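Local coordinates for tannase (Lactobacillus plantarum, PDB 3WA7), which catalyses the hydrolysis of galloyl ester bonds in tannins, releasing gallic acid, and is built as an alpha/beta-hydrolase, at residues S266-Q271 with P427-I432; T280-N285 with G290-V295. All coordinates share one frame; numbering follows the deposited sequence.

Interaction 1 of 2, residues S266-Q271 with P427-I432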
loop_
_atom_site.group_PDB
_atom_site.type_symbol
_atom_site.label_atom_id
_atom_site.label_comp_id
_atom_site.label_asym_id
_atom_site.label_seq_id
_atom_site.Cartn_x
_atom_site.Cartn_y
_atom_site.Cartn_z
ATOM N N SER A 266 13.672 -18.547 6.201
ATOM C CA SER A 266 13.455 -19.819 5.508
ATOM C C SER A 266 12.317 -20.584 6.166
ATOM O O SER A 266 11.456 -21.145 5.492
ATOM C CB SER A 266 14.725 -20.681 5.515
ATOM O OG SER A 266 15.755 -20.082 4.750
ATOM N N THR A 267 12.306 -20.598 7.493
ATOM C CA THR A 267 11.260 -21.299 8.217
ATOM C C THR A 267 9.906 -20.644 7.983
ATOM O O THR A 267 8.912 -21.325 7.734
ATOM C CB THR A 267 11.571 -21.331 9.718
ATOM O OG1 THR A 267 12.811 -22.021 9.916
ATOM C CG2 THR A 267 10.467 -22.052 10.483
ATOM N N TYR A 268 9.872 -19.321 8.071
ATOM C CA TYR A 268 8.638 -18.581 7.847
ATOM C C TYR A 268 8.121 -18.833 6.430
ATOM O O TYR A 268 6.959 -19.189 6.228
ATOM C CB TYR A 268 8.874 -17.080 8.033
ATOM C CG TYR A 268 7.710 -16.248 7.542
ATOM C CD1 TYR A 268 6.470 -16.306 8.175
ATOM C CD2 TYR A 268 7.833 -15.449 6.404
ATOM C CE1 TYR A 268 5.376 -15.589 7.686
ATOM C CE2 TYR A 268 6.750 -14.732 5.907
ATOM C CZ TYR A 268 5.525 -14.806 6.552
ATOM O OH TYR A 268 4.450 -14.095 6.061
ATOM N N LEU A 269 8.992 -18.638 5.447
ATOM C CA LEU A 269 8.609 -18.833 4.054
ATOM C C LEU A 269 8.093 -20.250 3.812
ATOM O O LEU A 269 7.020 -20.441 3.236
ATOM C CB LEU A 269 9.802 -18.526 3.138
ATOM C CG LEU A 269 9.618 -18.476 1.612
ATOM C CD1 LEU A 269 9.564 -19.883 1.033
ATOM C CD2 LEU A 269 8.363 -17.679 1.270
ATOM N N ASN A 270 8.842 -21.249 4.265
ATOM C CA ASN A 270 8.426 -22.630 4.057
ATOM C C ASN A 270 7.072 -22.969 4.674
ATOM O O ASN A 270 6.275 -23.686 4.070
ATOM C CB ASN A 270 9.484 -23.597 4.598
ATOM C CG ASN A 270 10.767 -23.561 3.796
ATOM O OD1 ASN A 270 10.801 -23.032 2.683
ATOM N ND2 ASN A 270 11.833 -24.138 4.349
ATOM N N GLN A 271 6.801 -22.454 5.869
ATOM C CA GLN A 271 5.537 -22.770 6.525
ATOM C C GLN A 271 4.318 -22.102 5.897
ATOM O O GLN A 271 3.185 -22.454 6.219
ATOM C CB GLN A 271 5.620 -22.460 8.028
ATOM C CG GLN A 271 5.888 -21.014 8.392
ATOM C CD GLN A 271 4.618 -20.198 8.515
ATOM O OE1 GLN A 271 3.705 -20.556 9.265
ATOM N NE2 GLN A 271 4.555 -19.092 7.789
ATOM N N PRO A 427 5.956 -8.371 -1.598
ATOM C CA PRO A 427 4.840 -8.318 -2.550
ATOM C C PRO A 427 4.660 -9.646 -3.301
ATOM O O PRO A 427 3.551 -10.001 -3.700
ATOM C CB PRO A 427 5.220 -7.160 -3.476
ATOM C CG PRO A 427 6.722 -7.157 -3.422
ATOM C CD PRO A 427 7.001 -7.397 -1.956
ATOM N N ILE A 428 5.749 -10.385 -3.484
ATOM C CA ILE A 428 5.660 -11.665 -4.178
ATOM C C ILE A 428 4.828 -12.661 -3.365
ATOM O O ILE A 428 4.023 -13.406 -3.924
ATOM C CB ILE A 428 7.070 -12.245 -4.455
ATOM C CG1 ILE A 428 7.780 -11.370 -5.497
ATOM C CG2 ILE A 428 6.958 -13.682 -4.954
ATOM C CD1 ILE A 428 9.252 -11.701 -5.693
ATOM N N ILE A 429 5.015 -12.666 -2.049
ATOM C CA ILE A 429 4.255 -13.562 -1.181
ATOM C C ILE A 429 2.766 -13.245 -1.293
ATOM O O ILE A 429 1.937 -14.150 -1.392
ATOM C CB ILE A 429 4.694 -13.427 0.295
ATOM C CG1 ILE A 429 6.065 -14.084 0.491
ATOM C CG2 ILE A 429 3.657 -14.075 1.211
ATOM C CD1 ILE A 429 6.684 -13.822 1.856
ATOM N N LEU A 430 2.430 -11.960 -1.284
ATOM C CA LEU A 430 1.038 -11.541 -1.398
ATOM C C LEU A 430 0.451 -11.994 -2.736
ATOM O O LEU A 430 -0.640 -12.566 -2.791
ATOM C CB LEU A 430 0.932 -10.017 -1.272
ATOM C CG LEU A 430 -0.440 -9.386 -1.535
ATOM C CD1 LEU A 430 -1.486 -9.976 -0.599
ATOM C CD2 LEU A 430 -0.340 -7.882 -1.348
ATOM N N ALA A 431 1.183 -11.743 -3.814
ATOM C CA ALA A 431 0.722 -12.122 -5.143
ATOM C C ALA A 431 0.480 -13.626 -5.280
ATOM O O ALA A 431 -0.536 -14.053 -5.831
ATOM C CB ALA A 431 1.724 -11.655 -6.194
ATOM N N ILE A 432 1.409 -14.432 -4.784
ATOM C CA ILE A 432 1.256 -15.876 -4.899
ATOM C C ILE A 432 0.150 -16.402 -3.998
ATOM O O ILE A 432 -0.617 -17.276 -4.400
ATOM C CB ILE A 432 2.577 -16.605 -4.587
ATOM C CG1 ILE A 432 3.619 -16.230 -5.645
ATOM C CG2 ILE A 432 2.356 -18.121 -4.567
ATOM C CD1 ILE A 432 4.991 -16.840 -5.408
#
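Ile429 meets Tyr268 and Leu269 with a single methyl, its CD1, and this one atom makes the apolar contact between two helices whose backbones stay well apart: the closest CA pair, Leu269 with Ile429, is 8.6 Å apart. CD1 of Ile429 lies 4.2 Å from CE2 of Tyr268, approaching the ring obliquely, and CD2 of Leu269 touches the same methyl carbon at 4.2 Å. The isoleucine is aimed across the interface from its CA, and its CG1 arm runs out extended (chi2 171°), which carries CD1 to the two partners. In Tyr268, CG turned opposite its own backbone N (chi1 168°) swings the ring out from its helix, bringing CE2 to the isoleucine methyl. The contact is buried but small, 103 Å² in all, an example of how one methyl can join separated helices.

No hydrogen bond crosses between the two segments; the polar atoms near the contact have partners on their own helix or in neighbouring parts of the fold. The hydroxyl of Tyr268 bonds to Asn208 ND2 and its ring stacks with His211, which together probably limit how the ring can turn. Three residues on, the side chain of Gln271 folds back so that NE2 donates to O of Tyr268 over 2.9 Å, in the carbonyl plane and on a lone pair.

Helix 425-436 links the parallel neighbouring strands 410-414 and 440-444, a beta-alpha-beta crossover of the alpha/beta-hydrolase sheet. Helix 252-271 belongs to the long insertion between strands 199-203 and 410-414, so the contact seats an inserted region on the catalytic fold, consistent with this family's lid insertions.

Interaction 2 of 2, residues T280-N285 with G290-V295; sequences THLTLN and GSFRDV. With SO4 (sulfate ion), chain B.
Thr283 and Ser291 hold the loop to the start of helix 291-309. The amide N of Thr283 donates to OG of Ser291 over 2.9 Å, nearly straight at 170°. OG sits between the serine's own N and carbonyl carbon (chi1 51°), the torsion that turns it to the loop. In return, O of Thr283 accepts from N of Phe292 at 3.0 Å, with the donor tilted from the carbonyl plane.

One water donates to O of His281 and also bonds OG of Ser291 at 2.7 Å; a second accepts from N of Ser291 at 2.9 Å while bonding OG1 of Thr283. The first two helix amides are thus satisfied, one by water and one by the loop; Gly290 at the N-cap, its backbone angles open to few residues but glycine, accepts from N of Asp294 through its O.

CD2 of Leu284 packs on CB of Phe292 at 3.8 Å, and CD1 of Leu282 comes to the ring edge. Arg293 stretches outward, its NE donating to O3 of a sulfate, probably from the crystallisation liquor, over 2.7 Å and NH2 to O2. Shortening Arg293 to alanine is likely to cost the sulfate these two donors and a positive charge, leaving Arg297 and the amides of Leu332 and Ser333. In general terms, a neighbouring loop can serve a helix's early amides, here beside a site able to hold an anion.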
loop_
_atom_site.group_PDB
_atom_site.type_symbol
_atom_site.label_atom_id
_atom_site.label_comp_id
_atom_site.label_asym_id
_atom_site.label_seq_id
_atom_site.Cartn_x
_atom_site.Cartn_y
_atom_site.Cartn_z
ATOM N N THR A 280 3.007 -27.666 -6.305
ATOM C CA THR A 280 4.341 -27.827 -5.732
ATOM C C THR A 280 4.593 -26.733 -4.695
ATOM O O THR A 280 4.299 -25.571 -4.939
ATOM C CB THR A 280 5.426 -27.721 -6.818
ATOM O OG1 THR A 280 5.229 -28.747 -7.800
ATOM C CG2 THR A 280 6.795 -27.872 -6.206
ATOM N N HIS A 281 5.147 -27.108 -3.544
ATOM C CA HIS A 281 5.424 -26.141 -2.486
ATOM C C HIS A 281 6.743 -25.401 -2.697
ATOM O O HIS A 281 7.788 -26.020 -2.904
ATOM C CB HIS A 281 5.455 -26.846 -1.125
ATOM C CG HIS A 281 4.142 -27.439 -0.722
ATOM N ND1 HIS A 281 4.008 -28.287 0.358
ATOM C CD2 HIS A 281 2.901 -27.297 -1.244
ATOM C CE1 HIS A 281 2.741 -28.640 0.483
ATOM N NE2 HIS A 281 2.048 -28.053 -0.476
ATOM N N LEU A 282 6.689 -24.073 -2.648
ATOM C CA LEU A 282 7.886 -23.253 -2.818
ATOM C C LEU A 282 8.623 -23.200 -1.488
ATOM O O LEU A 282 8.002 -23.028 -0.435
ATOM C CB LEU A 282 7.511 -21.835 -3.256
ATOM C CG LEU A 282 6.849 -21.721 -4.631
ATOM C CD1 LEU A 282 6.482 -20.269 -4.899
ATOM C CD2 LEU A 282 7.802 -22.236 -5.702
ATOM N N THR A 283 9.945 -23.335 -1.532
ATOM C CA THR A 283 10.732 -23.334 -0.303
ATOM C C THR A 283 12.089 -22.649 -0.415
ATOM O O THR A 283 12.511 -22.213 -1.489
ATOM C CB THR A 283 11.010 -24.781 0.176
ATOM O OG1 THR A 283 11.766 -25.468 -0.827
ATOM C CG2 THR A 283 9.712 -25.539 0.429
ATOM N N LEU A 284 12.757 -22.564 0.728
ATOM C CA LEU A 284 14.092 -21.996 0.833
ATOM C C LEU A 284 14.856 -22.924 1.762
ATOM O O LEU A 284 14.285 -23.454 2.717
ATOM C CB LEU A 284 14.057 -20.599 1.452
ATOM C CG LEU A 284 13.525 -19.453 0.590
ATOM C CD1 LEU A 284 13.505 -18.169 1.415
ATOM C CD2 LEU A 284 14.400 -19.288 -0.648
ATOM N N ASN A 285 16.135 -23.143 1.488
ATOM C CA ASN A 285 16.905 -24.006 2.369
ATOM C C ASN A 285 17.540 -23.146 3.447
ATOM O O ASN A 285 17.288 -21.943 3.526
ATOM C CB ASN A 285 17.987 -24.781 1.604
ATOM C CG ASN A 285 19.034 -23.879 0.985
ATOM O OD1 ASN A 285 19.239 -22.745 1.422
ATOM N ND2 ASN A 285 19.723 -24.392 -0.028
ATOM N N GLY A 290 16.982 -21.797 -3.122
ATOM C CA GLY A 290 15.850 -22.677 -3.344
ATOM C C GLY A 290 14.832 -22.212 -4.362
ATOM O O GLY A 290 14.998 -21.177 -5.011
ATOM N N SER A 291 13.757 -22.981 -4.489
ATOM C CA SER A 291 12.714 -22.669 -5.454
ATOM C C SER A 291 12.117 -21.276 -5.295
ATOM O O SER A 291 11.811 -20.620 -6.292
ATOM C CB SER A 291 11.613 -23.732 -5.402
ATOM O OG SER A 291 11.150 -23.942 -4.083
ATOM N N PHE A 292 11.955 -20.807 -4.061
ATOM C CA PHE A 292 11.397 -19.472 -3.875
ATOM C C PHE A 292 12.381 -18.411 -4.352
ATOM O O PHE A 292 11.981 -17.413 -4.952
ATOM C CB PHE A 292 11.048 -19.197 -2.413
ATOM C CG PHE A 292 10.398 -17.858 -2.203
ATOM C CD1 PHE A 292 9.073 -17.644 -2.585
ATOM C CD2 PHE A 292 11.121 -16.795 -1.677
ATOM C CE1 PHE A 292 8.484 -16.388 -2.446
ATOM C CE2 PHE A 292 10.539 -15.534 -1.535
ATOM C CZ PHE A 292 9.222 -15.330 -1.920
ATOM N N ARG A 293 13.665 -18.613 -4.079
ATOM C CA ARG A 293 14.669 -17.649 -4.518
ATOM C C ARG A 293 14.643 -17.571 -6.046
ATOM O O ARG A 293 14.789 -16.491 -6.627
ATOM C CB ARG A 293 16.063 -18.064 -4.050
ATOM C CG ARG A 293 17.142 -17.051 -4.411
ATOM C CD ARG A 293 18.527 -17.527 -4.007
ATOM N NE ARG A 293 19.561 -16.525 -4.267
ATOM C CZ ARG A 293 19.879 -15.535 -3.439
ATOM N NH1 ARG A 293 19.248 -15.406 -2.278
ATOM N NH2 ARG A 293 20.833 -14.673 -3.769
ATOM N N ASP A 294 14.458 -18.723 -6.687
ATOM C CA ASP A 294 14.393 -18.791 -8.147
ATOM C C ASP A 294 13.302 -17.859 -8.673
ATOM O O ASP A 294 13.472 -17.208 -9.705
ATOM C CB ASP A 294 14.076 -20.219 -8.613
ATOM C CG ASP A 294 15.275 -21.154 -8.551
ATOM O OD1 ASP A 294 16.359 -20.746 -8.079
ATOM O OD2 ASP A 294 15.123 -22.316 -8.987
ATOM N N VAL A 295 12.176 -17.809 -7.964
ATOM C CA VAL A 295 11.054 -16.970 -8.367
ATOM C C VAL A 295 11.434 -15.498 -8.341
ATOM O O VAL A 295 11.127 -14.756 -9.274
ATOM C CB VAL A 295 9.822 -17.207 -7.457
ATOM C CG1 VAL A 295 8.695 -16.250 -7.827
ATOM C CG2 VAL A 295 9.347 -18.643 -7.608
HETATM S S SO4 B . 22.047 -16.098 -7.106
HETATM O O1 SO4 B . 21.460 -15.646 -8.380
HETATM O O2 SO4 B . 22.319 -14.948 -6.229
HETATM O O3 SO4 B . 21.113 -17.020 -6.433
HETATM O O4 SO4 B . 23.313 -16.807 -7.379
HETATM O O HOH W 1 10.322 -26.472 -3.850
HETATM O O HOH W 2 13.949 -25.160 -2.584
#

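How the interactions relate
Interaction 2 is nested within the chain loop that interaction 1 closes, and their centres lie only 9 Å apart. A probable hydrogen bond joins them directly, OD1 of Asn270 to N of Leu284 at 2.8 Å, so a polar side chain of helix 252-271 fastens the loop that interaction 2 ties to helix 291-309; in the conformer given, OG of Ser266 may add a second, to O of Asn285. Phe292 adds an apolar bridge, touching Leu269 and Ile428, one from each segment of interaction 1. Neither contact supplies a residue of the probable Ser-His-Asp triad, and the sulfate marks a charged patch at Arg293 rather than an identified substrate site.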